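Local structure of hypothetical protein (1QYI) at residues R215-D226 with N364-V372; G10-F19 with I339-G347. The protein is of unknown function but belongs to the haloacid dehalogenase (HAD) superfamily, and so is probably a hydrolase such as a phosphatase. All coordinates share one frame; numbering follows the deposited sequence.

Interaction 1 of 2, residues R215-D226 with N364-V372; sequences RPVDEVKVLLND and NHLGELRGV
Leu223, on helix 217-229, puts its two methyls against two different partners across the contact. CD2 rests on Leu366 and CD1 on the guanidinium of Arg370. In the Rossmann-like HAD fold this pairs the helix leading into strand 233-237 with the segment after strand 361-363, both over the central parallel sheet.

The tight part lies toward that sheet. Leu223 CD2 comes within 3.6 Å of Leu366 CG and 3.3 Å of Leu366 O. The same CD2 of Leu366 that meets this methyl also reaches Val220 CG1, 4.1 Å away, the side chains of Val220 and Leu366 crossing at about a right angle. Phe6 of strand 3-6 underlies this group, touching Leu224, Leu366 and Leu369.

Away from the sheet comes the polar, more solvent-facing side. At the start of the first segment the packing is still close: Arg215 bends at chi2 and chi3 to lay its guanidinium over the His365 ring; the planes are 34° apart, and His365 CE1 sits 3.6 Å above the guanidinium plane, over its centre. Arg215 NH1 also makes a long, weak salt bridge to Glu219 OE2. At the ring edge His365 ND1 takes a weak in-plane bond from Gly367 N.

The loose part is at exposed Arg370, which reaches across to the other helix, its chain extended from CG to NE. One guanidinium face takes Leu223 CD1, 3.7 Å from Arg370 NH1, while a water donates to Glu219 O and weakly accepts from that same nitrogen. The salt bridge itself is bent: Arg370 NH2 meets Asp226 OD2 at 2.6 Å with an N-H...O angle of 136°, in the guanidinium plane but on the carboxylate's anti lone pair, the two planes 71° apart.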
ATOM      1  N   ARG A 215     -15.154  -9.161   3.021  1.00 37.07           N
ATOM      2  CA  ARG A 215     -16.374  -9.797   3.503  1.00 39.54           C
ATOM      3  C   ARG A 215     -17.514  -8.776   3.625  1.00 40.88           C
ATOM      4  O   ARG A 215     -17.310  -7.674   4.135  1.00 41.70           O
ATOM      5  CB  ARG A 215     -16.120 -10.449   4.861  1.00 39.46           C
ATOM      6  CG  ARG A 215     -15.347 -11.744   4.786  1.00 41.12           C
ATOM      7  CD  ARG A 215     -16.180 -12.891   5.319  1.00 41.76           C
ATOM      8  NE  ARG A 215     -17.048 -13.485   4.313  1.00 41.11           N
ATOM      9  CZ  ARG A 215     -18.142 -14.173   4.607  1.00 40.93           C
ATOM     10  NH1 ARG A 215     -18.498 -14.339   5.872  1.00 41.65           N
ATOM     11  NH2 ARG A 215     -18.874 -14.709   3.642  1.00 42.31           N
ATOM     12  N   PRO A 216     -18.731  -9.136   3.169  1.00 41.20           N
ATOM     13  CA  PRO A 216     -19.889  -8.234   3.239  1.00 42.03           C
ATOM     14  C   PRO A 216     -19.952  -7.571   4.598  1.00 42.27           C
ATOM     15  O   PRO A 216     -20.036  -8.253   5.608  1.00 43.58           O
ATOM     16  CB  PRO A 216     -21.073  -9.168   3.013  1.00 43.03           C
ATOM     17  CG  PRO A 216     -20.505 -10.208   2.111  1.00 43.11           C
ATOM     18  CD  PRO A 216     -19.136 -10.471   2.693  1.00 42.10           C
ATOM     19  N   VAL A 217     -19.916  -6.246   4.616  1.00 42.98           N
ATOM     20  CA  VAL A 217     -19.942  -5.483   5.860  1.00 43.82           C
ATOM     21  C   VAL A 217     -21.128  -5.811   6.766  1.00 44.46           C
ATOM     22  O   VAL A 217     -20.970  -5.974   7.982  1.00 43.84           O
ATOM     23  CB  VAL A 217     -19.933  -3.982   5.553  1.00 44.69           C
ATOM     24  CG1 VAL A 217     -19.874  -3.176   6.836  1.00 44.86           C
ATOM     25  CG2 VAL A 217     -18.744  -3.666   4.665  1.00 45.47           C
ATOM     26  N   ASP A 218     -22.316  -5.906   6.176  1.00 44.57           N
ATOM     27  CA  ASP A 218     -23.518  -6.218   6.938  1.00 43.71           C
ATOM     28  C   ASP A 218     -23.360  -7.537   7.705  1.00 43.30           C
ATOM     29  O   ASP A 218     -23.961  -7.719   8.766  1.00 43.76           O
ATOM     30  CB  ASP A 218     -24.720  -6.279   5.996  1.00 43.84           C
ATOM     31  CG  ASP A 218     -24.645  -7.443   5.034  1.00 44.33           C
ATOM     32  OD1 ASP A 218     -23.523  -7.800   4.612  1.00 45.73           O
ATOM     33  OD2 ASP A 218     -25.711  -7.994   4.691  1.00 44.64           O
ATOM     34  N   GLU A 219     -22.549  -8.449   7.170  1.00 42.73           N
ATOM     35  CA  GLU A 219     -22.296  -9.742   7.813  1.00 40.16           C
ATOM     36  C   GLU A 219     -21.264  -9.615   8.938  1.00 37.49           C
ATOM     37  O   GLU A 219     -21.392 -10.276   9.971  1.00 36.48           O
ATOM     38  CB  GLU A 219     -21.798 -10.759   6.783  1.00 41.88           C
ATOM     39  CG  GLU A 219     -22.754 -11.908   6.499  1.00 46.75           C
ATOM     40  CD  GLU A 219     -22.223 -12.868   5.435  1.00 50.07           C
ATOM     41  OE1 GLU A 219     -22.145 -12.465   4.251  1.00 51.53           O
ATOM     42  OE2 GLU A 219     -21.874 -14.020   5.785  1.00 50.69           O
ATOM     43  N   VAL A 220     -20.244  -8.775   8.740  1.00 34.40           N
ATOM     44  CA  VAL A 220     -19.221  -8.589   9.767  1.00 33.06           C
ATOM     45  C   VAL A 220     -19.742  -7.699  10.893  1.00 31.74           C
ATOM     46  O   VAL A 220     -19.286  -7.805  12.023  1.00 30.86           O
ATOM     47  CB  VAL A 220     -17.898  -7.968   9.204  1.00 31.30           C
ATOM     48  CG1 VAL A 220     -17.555  -8.579   7.866  1.00 30.68           C
ATOM     49  CG2 VAL A 220     -18.011  -6.467   9.116  1.00 33.09           C
ATOM     50  N   LYS A 221     -20.703  -6.832  10.588  1.00 32.11           N
ATOM     51  CA  LYS A 221     -21.258  -5.956  11.608  1.00 32.91           C
ATOM     52  C   LYS A 221     -22.004  -6.774  12.655  1.00 33.37           C
ATOM     53  O   LYS A 221     -22.167  -6.332  13.792  1.00 33.62           O
ATOM     54  CB  LYS A 221     -22.203  -4.926  10.993  1.00 34.99           C
ATOM     55  CG  LYS A 221     -21.532  -3.735  10.331  1.00 35.97           C
ATOM     56  CD  LYS A 221     -22.574  -2.893   9.604  1.00 39.35           C
ATOM     57  CE  LYS A 221     -21.970  -1.633   8.993  1.00 41.76           C
ATOM     58  NZ  LYS A 221     -22.933  -0.920   8.099  1.00 41.49           N
ATOM     59  N   VAL A 222     -22.463  -7.966  12.270  1.00 33.51           N
ATOM     60  CA  VAL A 222     -23.172  -8.859  13.191  1.00 32.22           C
ATOM     61  C   VAL A 222     -22.160  -9.678  13.984  1.00 31.49           C
ATOM     62  O   VAL A 222     -22.366  -9.977  15.158  1.00 31.84           O
ATOM     63  CB  VAL A 222     -24.106  -9.840  12.437  1.00 33.55           C
ATOM     64  CG1 VAL A 222     -24.755 -10.801  13.430  1.00 32.57           C
ATOM     65  CG2 VAL A 222     -25.177  -9.075  11.674  1.00 32.87           C
ATOM     66  N   LEU A 223     -21.067 -10.047  13.321  1.00 31.68           N
ATOM     67  CA  LEU A 223     -20.001 -10.818  13.945  1.00 29.76           C
ATOM     68  C   LEU A 223     -19.311  -9.983  15.010  1.00 28.10           C
ATOM     69  O   LEU A 223     -19.063 -10.457  16.116  1.00 27.68           O
ATOM     70  CB  LEU A 223     -18.980 -11.261  12.890  1.00 31.85           C
ATOM     71  CG  LEU A 223     -17.564 -11.658  13.340  1.00 32.82           C
ATOM     72  CD1 LEU A 223     -17.611 -12.890  14.246  1.00 32.74           C
ATOM     73  CD2 LEU A 223     -16.703 -11.912  12.108  1.00 31.85           C
ATOM     74  N   LEU A 224     -19.000  -8.736  14.677  1.00 27.21           N
ATOM     75  CA  LEU A 224     -18.339  -7.842  15.627  1.00 27.05           C
ATOM     76  C   LEU A 224     -19.251  -7.559  16.812  1.00 27.28           C
ATOM     77  O   LEU A 224     -18.810  -7.536  17.960  1.00 25.87           O
ATOM     78  CB  LEU A 224     -17.958  -6.526  14.942  1.00 26.30           C
ATOM     79  CG  LEU A 224     -16.929  -6.658  13.818  1.00 25.72           C
ATOM     80  CD1 LEU A 224     -16.675  -5.297  13.193  1.00 26.75           C
ATOM     81  CD2 LEU A 224     -15.644  -7.254  14.376  1.00 23.84           C
ATOM     82  N   ASN A 225     -20.529  -7.343  16.514  1.00 28.53           N
ATOM     83  CA  ASN A 225     -21.537  -7.066  17.526  1.00 28.73           C
ATOM     84  C   ASN A 225     -21.648  -8.228  18.515  1.00 29.12           C
ATOM     85  O   ASN A 225     -21.637  -8.016  19.724  1.00 29.17           O
ATOM     86  CB  ASN A 225     -22.885  -6.812  16.844  1.00 31.85           C
ATOM     87  CG  ASN A 225     -23.911  -6.210  17.782  1.00 34.28           C
ATOM     88  OD1 ASN A 225     -23.652  -5.202  18.449  1.00 35.40           O
ATOM     89  ND2 ASN A 225     -25.090  -6.815  17.829  1.00 34.52           N
ATOM     90  N   ASP A 226     -21.754  -9.454  18.009  1.00 29.35           N
ATOM     91  CA  ASP A 226     -21.853 -10.610  18.892  1.00 29.91           C
ATOM     92  C   ASP A 226     -20.548 -10.785  19.654  1.00 30.44           C
ATOM     93  O   ASP A 226     -20.555 -11.180  20.816  1.00 31.02           O
ATOM     94  CB  ASP A 226     -22.156 -11.891  18.110  1.00 30.48           C
ATOM     95  CG  ASP A 226     -23.414 -11.786  17.276  1.00 32.76           C
ATOM     96  OD1 ASP A 226     -24.344 -11.038  17.659  1.00 32.39           O
ATOM     97  OD2 ASP A 226     -23.481 -12.480  16.238  1.00 35.17           O
ATOM     98  N   ASN A 364     -10.655 -19.807   6.901  1.00 25.52           N
ATOM     99  CA  ASN A 364     -10.733 -19.389   5.498  1.00 24.95           C
ATOM    100  C   ASN A 364     -10.953 -17.892   5.376  1.00 25.64           C
ATOM    101  O   ASN A 364     -10.364 -17.239   4.520  1.00 25.46           O
ATOM    102  CB  ASN A 364     -11.852 -20.117   4.754  1.00 24.74           C
ATOM    103  CG  ASN A 364     -11.522 -21.566   4.467  1.00 26.22           C
ATOM    104  OD1 ASN A 364     -10.540 -21.877   3.792  1.00 25.27           O
ATOM    105  ND2 ASN A 364     -12.351 -22.465   4.975  1.00 28.26           N
ATOM    106  N   HIS A 365     -11.817 -17.354   6.228  1.00 26.95           N
ATOM    107  CA  HIS A 365     -12.110 -15.923   6.221  1.00 28.82           C
ATOM    108  C   HIS A 365     -12.701 -15.463   7.556  1.00 29.35           C
ATOM    109  O   HIS A 365     -13.070 -16.278   8.402  1.00 30.02           O
ATOM    110  CB  HIS A 365     -13.054 -15.591   5.055  1.00 27.50           C
ATOM    111  CG  HIS A 365     -14.292 -16.432   5.023  1.00 27.72           C
ATOM    112  ND1 HIS A 365     -15.308 -16.298   5.938  1.00 26.98           N
ATOM    113  CD2 HIS A 365     -14.667 -17.427   4.179  1.00 26.89           C
ATOM    114  CE1 HIS A 365     -16.267 -17.172   5.664  1.00 27.60           C
ATOM    115  NE2 HIS A 365     -15.898 -17.865   4.603  1.00 28.17           N
ATOM    116  N   LEU A 366     -12.781 -14.152   7.736  1.00 29.53           N
ATOM    117  CA  LEU A 366     -13.306 -13.574   8.967  1.00 31.62           C
ATOM    118  C   LEU A 366     -14.596 -14.217   9.472  1.00 32.36           C
ATOM    119  O   LEU A 366     -14.857 -14.226  10.672  1.00 33.00           O
ATOM    120  CB  LEU A 366     -13.539 -12.073   8.786  1.00 31.91           C
ATOM    121  CG  LEU A 366     -13.856 -11.299  10.068  1.00 34.11           C
ATOM    122  CD1 LEU A 366     -12.665 -11.383  11.009  1.00 32.46           C
ATOM    123  CD2 LEU A 366     -14.182  -9.844   9.742  1.00 32.17           C
ATOM    124  N   GLY A 367     -15.404 -14.749   8.562  1.00 33.83           N
ATOM    125  CA  GLY A 367     -16.661 -15.359   8.963  1.00 34.22           C
ATOM    126  C   GLY A 367     -16.508 -16.615   9.803  1.00 35.71           C
ATOM    127  O   GLY A 367     -17.198 -16.798  10.813  1.00 36.81           O
ATOM    128  N   GLU A 368     -15.592 -17.476   9.380  1.00 34.25           N
ATOM    129  CA  GLU A 368     -15.322 -18.732  10.058  1.00 34.39           C
ATOM    130  C   GLU A 368     -14.655 -18.537  11.411  1.00 33.72           C
ATOM    131  O   GLU A 368     -14.153 -19.492  12.008  1.00 34.27           O
ATOM    132  CB  GLU A 368     -14.446 -19.621   9.167  1.00 34.59           C
ATOM    133  CG  GLU A 368     -15.208 -20.287   8.029  1.00 37.14           C
ATOM    134  CD  GLU A 368     -14.315 -21.120   7.121  1.00 39.59           C
ATOM    135  OE1 GLU A 368     -13.291 -21.649   7.615  1.00 41.81           O
ATOM    136  OE2 GLU A 368     -14.651 -21.266   5.919  1.00 38.35           O
ATOM    137  N   LEU A 369     -14.658 -17.303  11.899  1.00 33.56           N
ATOM    138  CA  LEU A 369     -14.037 -16.991  13.187  1.00 33.41           C
ATOM    139  C   LEU A 369     -14.829 -17.545  14.370  1.00 33.39           C
ATOM    140  O   LEU A 369     -14.260 -17.825  15.427  1.00 33.74           O
ATOM    141  CB  LEU A 369     -13.871 -15.476  13.343  1.00 33.11           C
ATOM    142  CG  LEU A 369     -13.300 -14.976  14.671  1.00 33.16           C
ATOM    143  CD1 LEU A 369     -11.884 -15.506  14.859  1.00 33.11           C
ATOM    144  CD2 LEU A 369     -13.297 -13.457  14.689  1.00 34.71           C
ATOM    145  N   ARG A 370     -16.139 -17.699  14.200  1.00 32.71           N
ATOM    146  CA  ARG A 370     -16.967 -18.231  15.273  1.00 33.28           C
ATOM    147  C   ARG A 370     -16.570 -19.669  15.607  1.00 33.13           C
ATOM    148  O   ARG A 370     -16.577 -20.071  16.771  1.00 31.79           O
ATOM    149  CB  ARG A 370     -18.444 -18.206  14.884  1.00 34.87           C
ATOM    150  CG  ARG A 370     -19.140 -16.879  15.062  1.00 35.92           C
ATOM    151  CD  ARG A 370     -20.635 -17.081  14.901  1.00 35.74           C
ATOM    152  NE  ARG A 370     -21.398 -15.858  15.079  1.00 35.34           N
ATOM    153  CZ  ARG A 370     -21.348 -14.822  14.250  1.00 36.70           C
ATOM    154  NH1 ARG A 370     -20.567 -14.862  13.180  1.00 34.98           N
ATOM    155  NH2 ARG A 370     -22.089 -13.744  14.490  1.00 38.57           N
ATOM    156  N   GLY A 371     -16.227 -20.434  14.573  1.00 32.87           N
ATOM    157  CA  GLY A 371     -15.839 -21.819  14.760  1.00 32.87           C
ATOM    158  C   GLY A 371     -14.680 -21.967  15.716  1.00 32.49           C
ATOM    159  O   GLY A 371     -14.624 -22.915  16.493  1.00 32.88           O
ATOM    160  N   VAL A 372     -13.754 -21.017  15.661  1.00 33.21           N
ATOM    161  CA  VAL A 372     -12.591 -21.038  16.526  1.00 32.27           C
ATOM    162  C   VAL A 372     -12.941 -20.669  17.956  1.00 33.44           C
ATOM    163  O   VAL A 372     -12.402 -21.246  18.902  1.00 35.19           O
ATOM    164  CB  VAL A 372     -11.526 -20.059  16.039  1.00 31.20           C
ATOM    165  CG1 VAL A 372     -10.302 -20.137  16.935  1.00 28.69           C
ATOM    166  CG2 VAL A 372     -11.166 -20.370  14.602  1.00 31.83           C
TER
HETATM  167  O   HOH W   1     -22.491 -12.857  11.246  1.00 38.88           O

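Interaction 2 of 2, residues G10-F19 with I339-G347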
ATOM      1  N   GLY A  10      -6.051  -7.892   4.332  1.00 19.51           N
ATOM      2  CA  GLY A  10      -5.988  -9.337   4.376  1.00 18.76           C
ATOM      3  C   GLY A  10      -7.045  -9.911   5.297  1.00 19.54           C
ATOM      4  O   GLY A  10      -7.169 -11.130   5.403  1.00 17.83           O
ATOM      5  N   VAL A  11      -7.807  -9.034   5.954  1.00 19.55           N
ATOM      6  CA  VAL A  11      -8.853  -9.445   6.892  1.00 19.40           C
ATOM      7  C   VAL A  11     -10.211  -8.830   6.562  1.00 21.33           C
ATOM      8  O   VAL A  11     -11.178  -9.533   6.268  1.00 20.13           O
ATOM      9  CB  VAL A  11      -8.502  -9.028   8.346  1.00 17.30           C
ATOM     10  CG1 VAL A  11      -9.663  -9.349   9.271  1.00 16.96           C
ATOM     11  CG2 VAL A  11      -7.243  -9.731   8.808  1.00 15.83           C
ATOM     12  N   PHE A  12     -10.265  -7.503   6.644  1.00 22.58           N
ATOM     13  CA  PHE A  12     -11.476  -6.733   6.384  1.00 20.29           C
ATOM     14  C   PHE A  12     -11.445  -6.133   4.984  1.00 21.03           C
ATOM     15  O   PHE A  12     -12.451  -6.136   4.269  1.00 22.34           O
ATOM     16  CB  PHE A  12     -11.591  -5.600   7.406  1.00 18.33           C
ATOM     17  CG  PHE A  12     -11.923  -6.060   8.807  1.00 17.36           C
ATOM     18  CD1 PHE A  12     -13.237  -6.396   9.157  1.00 12.88           C
ATOM     19  CD2 PHE A  12     -10.934  -6.115   9.789  1.00 15.34           C
ATOM     20  CE1 PHE A  12     -13.564  -6.775  10.466  1.00 13.08           C
ATOM     21  CE2 PHE A  12     -11.250  -6.492  11.099  1.00 16.45           C
ATOM     22  CZ  PHE A  12     -12.575  -6.824  11.441  1.00 13.67           C
ATOM     23  N   LEU A  13     -10.286  -5.604   4.601  1.00 19.67           N
ATOM     24  CA  LEU A  13     -10.114  -4.977   3.290  1.00 17.96           C
ATOM     25  C   LEU A  13      -8.919  -5.576   2.553  1.00 17.73           C
ATOM     26  O   LEU A  13      -8.066  -6.212   3.163  1.00 17.48           O
ATOM     27  CB  LEU A  13      -9.877  -3.481   3.468  1.00 18.12           C
ATOM     28  CG  LEU A  13     -10.764  -2.684   4.432  1.00 20.97           C
ATOM     29  CD1 LEU A  13     -10.205  -1.273   4.520  1.00 18.50           C
ATOM     30  CD2 LEU A  13     -12.225  -2.659   3.964  1.00 21.33           C
ATOM     31  N   SER A  14      -8.856  -5.382   1.243  1.00 18.47           N
ATOM     32  CA  SER A  14      -7.726  -5.899   0.491  1.00 21.81           C
ATOM     33  C   SER A  14      -6.894  -4.721   0.019  1.00 23.10           C
ATOM     34  O   SER A  14      -7.280  -3.572   0.227  1.00 22.47           O
ATOM     35  CB  SER A  14      -8.191  -6.747  -0.693  1.00 23.21           C
ATOM     36  OG  SER A  14      -9.144  -6.061  -1.480  1.00 29.71           O
ATOM     37  N   GLU A  15      -5.750  -5.002  -0.598  1.00 25.60           N
ATOM     38  CA  GLU A  15      -4.856  -3.949  -1.079  1.00 26.77           C
ATOM     39  C   GLU A  15      -5.001  -3.657  -2.566  1.00 27.16           C
ATOM     40  O   GLU A  15      -4.309  -2.789  -3.096  1.00 26.73           O
ATOM     41  CB  GLU A  15      -3.404  -4.332  -0.801  1.00 28.48           C
ATOM     42  CG  GLU A  15      -3.014  -4.347   0.663  1.00 31.98           C
ATOM     43  CD  GLU A  15      -1.599  -4.860   0.870  1.00 34.40           C
ATOM     44  OE1 GLU A  15      -1.324  -6.013   0.469  1.00 36.32           O
ATOM     45  OE2 GLU A  15      -0.764  -4.118   1.435  1.00 35.66           O
ATOM     46  N   GLU A  16      -5.899  -4.387  -3.227  1.00 27.14           N
ATOM     47  CA  GLU A  16      -6.137  -4.248  -4.666  1.00 25.75           C
ATOM     48  C   GLU A  16      -6.247  -2.814  -5.173  1.00 26.44           C
ATOM     49  O   GLU A  16      -5.613  -2.449  -6.167  1.00 26.30           O
ATOM     50  CB  GLU A  16      -7.413  -5.003  -5.058  1.00 26.32           C
ATOM     51  CG  GLU A  16      -7.280  -6.520  -4.997  1.00 26.54           C
ATOM     52  CD  GLU A  16      -6.205  -7.043  -5.937  1.00 25.47           C
ATOM     53  OE1 GLU A  16      -6.269  -6.756  -7.154  1.00 23.66           O
ATOM     54  OE2 GLU A  16      -5.300  -7.751  -5.458  1.00 25.81           O
ATOM     55  N   ARG A  17      -7.063  -2.009  -4.497  1.00 26.22           N
ATOM     56  CA  ARG A  17      -7.274  -0.623  -4.884  1.00 26.12           C
ATOM     57  C   ARG A  17      -5.942   0.117  -4.992  1.00 26.62           C
ATOM     58  O   ARG A  17      -5.798   1.018  -5.814  1.00 23.59           O
ATOM     59  CB  ARG A  17      -8.176   0.075  -3.866  1.00 26.05           C
ATOM     60  CG  ARG A  17      -9.151   1.075  -4.469  1.00 26.86           C
ATOM     61  CD  ARG A  17     -10.459   0.414  -4.904  1.00 26.02           C
ATOM     62  NE  ARG A  17     -10.560   0.241  -6.353  1.00 27.65           N
ATOM     63  CZ  ARG A  17     -11.714   0.188  -7.024  1.00 27.03           C
ATOM     64  NH1 ARG A  17     -12.869   0.295  -6.387  1.00 26.00           N
ATOM     65  NH2 ARG A  17     -11.718   0.034  -8.340  1.00 26.52           N
ATOM     66  N   CYS A  18      -4.973  -0.258  -4.156  1.00 28.66           N
ATOM     67  CA  CYS A  18      -3.667   0.384  -4.202  1.00 29.12           C
ATOM     68  C   CYS A  18      -3.076   0.160  -5.586  1.00 29.33           C
ATOM     69  O   CYS A  18      -2.633   1.110  -6.242  1.00 31.67           O
ATOM     70  CB  CYS A  18      -2.729  -0.193  -3.133  1.00 30.65           C
ATOM     71  SG  CYS A  18      -3.053   0.389  -1.435  1.00 31.19           S
ATOM     72  N   PHE A  19      -3.084  -1.091  -6.035  1.00 25.87           N
ATOM     73  CA  PHE A  19      -2.551  -1.435  -7.351  1.00 25.33           C
ATOM     74  C   PHE A  19      -3.361  -0.718  -8.444  1.00 26.98           C
ATOM     75  O   PHE A  19      -2.820  -0.355  -9.497  1.00 28.84           O
ATOM     76  CB  PHE A  19      -2.592  -2.955  -7.548  1.00 23.41           C
ATOM     77  CG  PHE A  19      -2.032  -3.734  -6.381  1.00 22.96           C
ATOM     78  CD1 PHE A  19      -0.809  -3.381  -5.808  1.00 22.41           C
ATOM     79  CD2 PHE A  19      -2.725  -4.821  -5.858  1.00 20.84           C
ATOM     80  CE1 PHE A  19      -0.288  -4.098  -4.736  1.00 22.34           C
ATOM     81  CE2 PHE A  19      -2.212  -5.544  -4.784  1.00 21.98           C
ATOM     82  CZ  PHE A  19      -0.988  -5.183  -4.220  1.00 21.71           C
ATOM     83  N   ILE A 339      -4.706 -16.580  15.222  1.00 23.50           N
ATOM     84  CA  ILE A 339      -5.631 -17.211  14.312  1.00 23.35           C
ATOM     85  C   ILE A 339      -5.469 -16.561  12.943  1.00 22.49           C
ATOM     86  O   ILE A 339      -5.798 -15.391  12.753  1.00 22.97           O
ATOM     87  CB  ILE A 339      -7.096 -17.138  14.822  1.00 23.23           C
ATOM     88  CG1 ILE A 339      -8.055 -17.297  13.622  1.00 25.84           C
ATOM     89  CG2 ILE A 339      -7.326 -15.871  15.608  1.00 24.33           C
ATOM     90  CD1 ILE A 339      -9.502 -17.446  14.003  1.00 24.80           C
ATOM     91  N   GLY A 340      -4.923 -17.334  12.002  1.00 24.19           N
ATOM     92  CA  GLY A 340      -4.676 -16.838  10.656  1.00 26.00           C
ATOM     93  C   GLY A 340      -5.828 -16.952   9.676  1.00 27.14           C
ATOM     94  O   GLY A 340      -6.585 -17.927   9.694  1.00 26.59           O
ATOM     95  N   THR A 341      -5.956 -15.948   8.812  1.00 27.47           N
ATOM     96  CA  THR A 341      -7.014 -15.932   7.805  1.00 28.05           C
ATOM     97  C   THR A 341      -6.430 -16.203   6.435  1.00 27.17           C
ATOM     98  O   THR A 341      -5.278 -15.878   6.181  1.00 27.21           O
ATOM     99  CB  THR A 341      -7.727 -14.587   7.754  1.00 28.55           C
ATOM    100  OG1 THR A 341      -7.873 -14.072   9.082  1.00 31.43           O
ATOM    101  CG2 THR A 341      -9.110 -14.761   7.150  1.00 31.10           C
ATOM    102  N   LEU A 342      -7.216 -16.810   5.552  1.00 27.45           N
ATOM    103  CA  LEU A 342      -6.711 -17.110   4.218  1.00 25.55           C
ATOM    104  C   LEU A 342      -7.188 -16.097   3.186  1.00 25.01           C
ATOM    105  O   LEU A 342      -7.345 -16.412   2.008  1.00 24.26           O
ATOM    106  CB  LEU A 342      -7.112 -18.526   3.810  1.00 23.74           C
ATOM    107  CG  LEU A 342      -6.465 -19.615   4.656  1.00 25.35           C
ATOM    108  CD1 LEU A 342      -6.874 -20.980   4.133  1.00 23.98           C
ATOM    109  CD2 LEU A 342      -4.945 -19.456   4.623  1.00 24.46           C
ATOM    110  N   THR A 343      -7.396 -14.866   3.640  1.00 26.61           N
ATOM    111  CA  THR A 343      -7.852 -13.796   2.769  1.00 27.00           C
ATOM    112  C   THR A 343      -6.754 -12.785   2.379  1.00 29.21           C
ATOM    113  O   THR A 343      -7.043 -11.626   2.062  1.00 28.72           O
ATOM    114  CB  THR A 343      -9.059 -13.076   3.409  1.00 26.36           C
ATOM    115  OG1 THR A 343      -8.886 -12.989   4.830  1.00 22.65           O
ATOM    116  CG2 THR A 343     -10.334 -13.844   3.115  1.00 24.95           C
ATOM    117  N   GLY A 344      -5.499 -13.237   2.395  1.00 30.63           N
ATOM    118  CA  GLY A 344      -4.380 -12.383   2.021  1.00 31.77           C
ATOM    119  C   GLY A 344      -4.179 -12.386   0.514  1.00 33.57           C
ATOM    120  O   GLY A 344      -4.838 -13.143  -0.201  1.00 32.81           O
ATOM    121  N   LEU A 345      -3.273 -11.546   0.019  1.00 35.32           N
ATOM    122  CA  LEU A 345      -3.019 -11.478  -1.424  1.00 37.53           C
ATOM    123  C   LEU A 345      -2.632 -12.832  -2.033  1.00 38.31           C
ATOM    124  O   LEU A 345      -2.853 -13.070  -3.220  1.00 36.17           O
ATOM    125  CB  LEU A 345      -1.925 -10.444  -1.724  1.00 38.90           C
ATOM    126  CG  LEU A 345      -2.326  -8.965  -1.690  1.00 40.15           C
ATOM    127  CD1 LEU A 345      -3.503  -8.757  -2.636  1.00 40.67           C
ATOM    128  CD2 LEU A 345      -2.706  -8.544  -0.272  1.00 43.45           C
ATOM    129  N   LYS A 346      -2.051 -13.706  -1.212  1.00 39.62           N
ATOM    130  CA  LYS A 346      -1.634 -15.038  -1.641  1.00 40.12           C
ATOM    131  C   LYS A 346      -2.819 -16.008  -1.597  1.00 40.36           C
ATOM    132  O   LYS A 346      -2.712 -17.146  -2.045  1.00 39.56           O
ATOM    133  CB  LYS A 346      -0.523 -15.565  -0.725  1.00 41.27           C
ATOM    134  CG  LYS A 346       0.803 -14.811  -0.789  1.00 42.61           C
ATOM    135  CD  LYS A 346       1.566 -15.094  -2.077  1.00 44.65           C
ATOM    136  CE  LYS A 346       2.957 -14.450  -2.072  1.00 45.15           C
ATOM    137  NZ  LYS A 346       3.816 -14.932  -3.205  1.00 44.00           N
ATOM    138  N   GLY A 347      -3.944 -15.556  -1.047  1.00 40.79           N
ATOM    139  CA  GLY A 347      -5.118 -16.411  -0.961  1.00 41.81           C
ATOM    140  C   GLY A 347      -4.948 -17.521   0.062  1.00 43.32           C
ATOM    141  O   GLY A 347      -4.471 -17.282   1.172  1.00 43.45           O
TER
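Thr343 hands its hydroxyl proton to the backbone of Gly10: OG1 lies 2.6 Å from Gly10 O, the one hydrogen bond between these segments. It arrives from above the carbonyl plane, 37° out of it, with a C=O...O angle of 139°. A weaker polar contact runs alongside, Gly10 CA pointing a hydrogen at Thr343 O (3.4 Å). Gly10 has a positive phi of 88°, which suits glycine, and its CA comes 4.2 Å from Gly344 CA.

Gly10 lies in the DxDx[T/V] signature (HAD motif I) that follows strand 3-6; 342-347 is the loop leaving strand 337-341. Residues 11-15 lead out to helix 16-31, and Phe12 and Ser14 pair with Leu214 and Ile212 through backbone bonds, consistent with the HAD flap, into which a C1 cap is inserted; here the insertion would be the helical region beginning with helix 16-31.

The apolar contact belongs to Leu345, second in a type I turn closed by Gly347 N to Gly344 O: its CD1 lies at the edge of the Phe19 ring, 4.1 Å from Phe19 CE2. Two carboxylates also meet its methyls. Glu15, extended beyond CG, crosses the leucine at about a right angle, Glu15 OE1 next to Leu345 CD2. Glu16, bent at chi2, sets OE2 3.5 Å from Leu345 CD1 and in plane at the Phe19 ring edge, while its OE1 salt-bridges Arg56.

Overall arrangement
From the N terminus, strand 3-6 leads through a short loop to residues 10-19, the first half of interaction 2. The chain then builds a largely helical region and returns at 215-226, the first half of interaction 1. Only after strand 318-322 and helix 325-334 does 339-347 close the first loop, and 364-372 closes the second. The two loops therefore cross rather than nest. Interaction 2 joins the loops that follow strands 3-6 and 337-341, which are separated in the sheet by 318-322; interaction 1 joins elements packed over one face of that sheet. Their centres are 15 Å apart, and they touch directly where Leu366 CD2 packs 3.2 Å from Phe12 CE1 and where Leu369 and Val372 meet Ile339.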